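Local coordinates for protein acyl-coenzyme A oxidase (Caenorhabditis elegans, PDB 5K3J) that catalyses the first step of peroxisomal beta-oxidation of ascaroside pheromone side chains, using FAD to desaturate the CoA thioester of an ascaroside with a five-carbon omega side chain, at residues 117-120 / 121-125. Numbering follows the deposited sequence.
Sequences LFIP and TLQSQ
The carbonyl oxygen L117 O is gripped twice by T121, by its backbone N at 2.8 Å and by its hydroxyl OG1 at 3.0 Å, and the two donors arrive from opposite faces of the carbonyl plane. Threonine suits this place because a chi1 of -73° sets OG1 beside its own backbone N, facing back down the helix. P120 O likewise accepts two bonds from S124, but with a different geometry: OG, 3.0 Å from P120 O, lies in the carbonyl plane on a lone pair, while S124 N stands above that plane. Serine manages this with chi1 58°, its hydroxyl lodged between backbone N and carbonyl carbon. P120 has no N-H to give to the turn before, and the helix kinks there. On another side of the helix L122 lays its CD1 methyl over one face of the F118 ring, 4.3 Å from the centroid, a CH-pi contact; aromatic face and methyl suit this buried place, where both residues also rest on apolar L199 of strand 197-205. Partly exposed Q123 lays its extended chain back along I119, CD 3.9 Å from I119 CG2, while carrying a polar end. Cut back to an alanine, Q123 would lose the amide beside I119 CG2 and its contact with L135, which is likely to leave a gap between this turn and helix 128-139. Hydroxyls bonding back to the carbonyl four residues earlier are characteristic of serine and threonine within helices; here the helix, kinked at a proline, places L117 against the ascaroside-CoA in the acyl-CoA oxidase substrate pocket.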
ATOM      1  N   LEU A 117      -7.926 -23.534   6.770  1.00 27.50           N
ATOM      2  CA  LEU A 117      -7.953 -24.473   5.649  1.00 28.50           C
ATOM      3  C   LEU A 117      -7.730 -25.928   6.044  1.00 28.54           C
ATOM      4  O   LEU A 117      -8.333 -26.825   5.457  1.00 35.36           O
ATOM      5  CB  LEU A 117      -6.914 -24.066   4.606  1.00 29.86           C
ATOM      6  CG  LEU A 117      -7.308 -22.863   3.747  1.00 32.09           C
ATOM      7  CD1 LEU A 117      -6.077 -22.147   3.230  1.00 33.40           C
ATOM      8  CD2 LEU A 117      -8.204 -23.301   2.595  1.00 31.52           C
ATOM      9  N   PHE A 118      -6.866 -26.166   7.026  1.00 31.61           N
ATOM     10  CA  PHE A 118      -6.574 -27.535   7.446  1.00 31.22           C
ATOM     11  C   PHE A 118      -7.840 -28.258   7.894  1.00 30.84           C
ATOM     12  O   PHE A 118      -8.154 -29.335   7.386  1.00 30.39           O
ATOM     13  CB  PHE A 118      -5.544 -27.556   8.570  1.00 32.08           C
ATOM     14  CG  PHE A 118      -5.139 -28.941   8.987  1.00 30.68           C
ATOM     15  CD1 PHE A 118      -4.375 -29.740   8.149  1.00 31.41           C
ATOM     16  CD2 PHE A 118      -5.517 -29.443  10.217  1.00 31.65           C
ATOM     17  CE1 PHE A 118      -4.004 -31.014   8.531  1.00 31.71           C
ATOM     18  CE2 PHE A 118      -5.145 -30.713  10.604  1.00 32.17           C
ATOM     19  CZ  PHE A 118      -4.389 -31.497   9.765  1.00 32.70           C
ATOM     20  N   ILE A 119      -8.564 -27.660   8.836  1.00 24.47           N
ATOM     21  CA  ILE A 119      -9.829 -28.220   9.308  1.00 24.44           C
ATOM     22  C   ILE A 119     -10.921 -28.201   8.221  1.00 24.73           C
ATOM     23  O   ILE A 119     -11.615 -29.203   8.038  1.00 22.80           O
ATOM     24  CB  ILE A 119     -10.332 -27.481  10.575  1.00 25.30           C
ATOM     25  CG1 ILE A 119      -9.490 -27.858  11.795  1.00 25.87           C
ATOM     26  CG2 ILE A 119     -11.794 -27.786  10.841  1.00 25.34           C
ATOM     27  CD1 ILE A 119     -10.031 -27.305  13.093  1.00 26.37           C
ATOM     28  N   PRO A 120     -11.087 -27.071   7.498  1.00 33.29           N
ATOM     29  CA  PRO A 120     -12.120 -27.089   6.454  1.00 33.94           C
ATOM     30  C   PRO A 120     -11.850 -28.061   5.302  1.00 37.90           C
ATOM     31  O   PRO A 120     -12.803 -28.455   4.633  1.00 39.51           O
ATOM     32  CB  PRO A 120     -12.121 -25.646   5.945  1.00 32.72           C
ATOM     33  CG  PRO A 120     -11.641 -24.850   7.091  1.00 32.05           C
ATOM     34  CD  PRO A 120     -10.600 -25.700   7.739  1.00 32.61           C
ATOM     35  N   THR A 121     -10.593 -28.431   5.068  1.00 46.44           N
ATOM     36  CA  THR A 121     -10.273 -29.375   3.999  1.00 49.89           C
ATOM     37  C   THR A 121     -10.583 -30.800   4.443  1.00 49.73           C
ATOM     38  O   THR A 121     -11.062 -31.613   3.653  1.00 52.98           O
ATOM     39  CB  THR A 121      -8.790 -29.275   3.557  1.00 52.93           C
ATOM     40  OG1 THR A 121      -8.598 -28.075   2.796  1.00 54.36           O
ATOM     41  CG2 THR A 121      -8.392 -30.466   2.693  1.00 55.16           C
ATOM     42  N   LEU A 122     -10.321 -31.097   5.712  1.00 33.34           N
ATOM     43  CA  LEU A 122     -10.670 -32.398   6.268  1.00 34.31           C
ATOM     44  C   LEU A 122     -12.180 -32.595   6.224  1.00 36.30           C
ATOM     45  O   LEU A 122     -12.666 -33.690   5.941  1.00 36.50           O
ATOM     46  CB  LEU A 122     -10.164 -32.537   7.703  1.00 33.35           C
ATOM     47  CG  LEU A 122      -8.660 -32.738   7.893  1.00 32.47           C
ATOM     48  CD1 LEU A 122      -8.301 -32.638   9.369  1.00 33.29           C
ATOM     49  CD2 LEU A 122      -8.214 -34.073   7.312  1.00 31.10           C
ATOM     50  N   GLN A 123     -12.913 -31.520   6.494  1.00 47.04           N
ATOM     51  CA  GLN A 123     -14.370 -31.553   6.492  1.00 46.09           C
ATOM     52  C   GLN A 123     -14.930 -31.863   5.111  1.00 46.33           C
ATOM     53  O   GLN A 123     -15.896 -32.617   4.978  1.00 42.14           O
ATOM     54  CB  GLN A 123     -14.931 -30.220   6.990  1.00 48.64           C
ATOM     55  CG  GLN A 123     -14.713 -29.980   8.470  1.00 55.01           C
ATOM     56  CD  GLN A 123     -15.098 -28.578   8.897  1.00 59.40           C
ATOM     57  OE1 GLN A 123     -14.842 -27.605   8.187  1.00 58.03           O
ATOM     58  NE2 GLN A 123     -15.719 -28.469  10.062  1.00 59.87           N
ATOM     59  N   SER A 124     -14.311 -31.292   4.082  1.00 42.93           N
ATOM     60  CA  SER A 124     -14.849 -31.380   2.730  1.00 41.95           C
ATOM     61  C   SER A 124     -14.203 -32.474   1.878  1.00 41.95           C
ATOM     62  O   SER A 124     -14.734 -32.832   0.825  1.00 45.80           O
ATOM     63  CB  SER A 124     -14.695 -30.034   2.017  1.00 43.61           C
ATOM     64  OG  SER A 124     -13.335 -29.632   1.961  1.00 43.65           O
ATOM     65  N   GLN A 125     -13.069 -33.014   2.319  1.00 38.86           N
ATOM     66  CA  GLN A 125     -12.299 -33.912   1.457  1.00 35.46           C
ATOM     67  C   GLN A 125     -11.865 -35.232   2.106  1.00 34.77           C
ATOM     68  O   GLN A 125     -11.348 -36.113   1.419  1.00 35.00           O
ATOM     69  CB  GLN A 125     -11.056 -33.182   0.931  1.00 37.80           C
ATOM     70  CG  GLN A 125     -11.329 -31.819   0.299  1.00 37.35           C
ATOM     71  CD  GLN A 125     -11.996 -31.914  -1.061  1.00 40.85           C
ATOM     72  OE1 GLN A 125     -11.975 -32.964  -1.703  1.00 42.87           O
ATOM     73  NE2 GLN A 125     -12.590 -30.813  -1.509  1.00 47.06           N
TER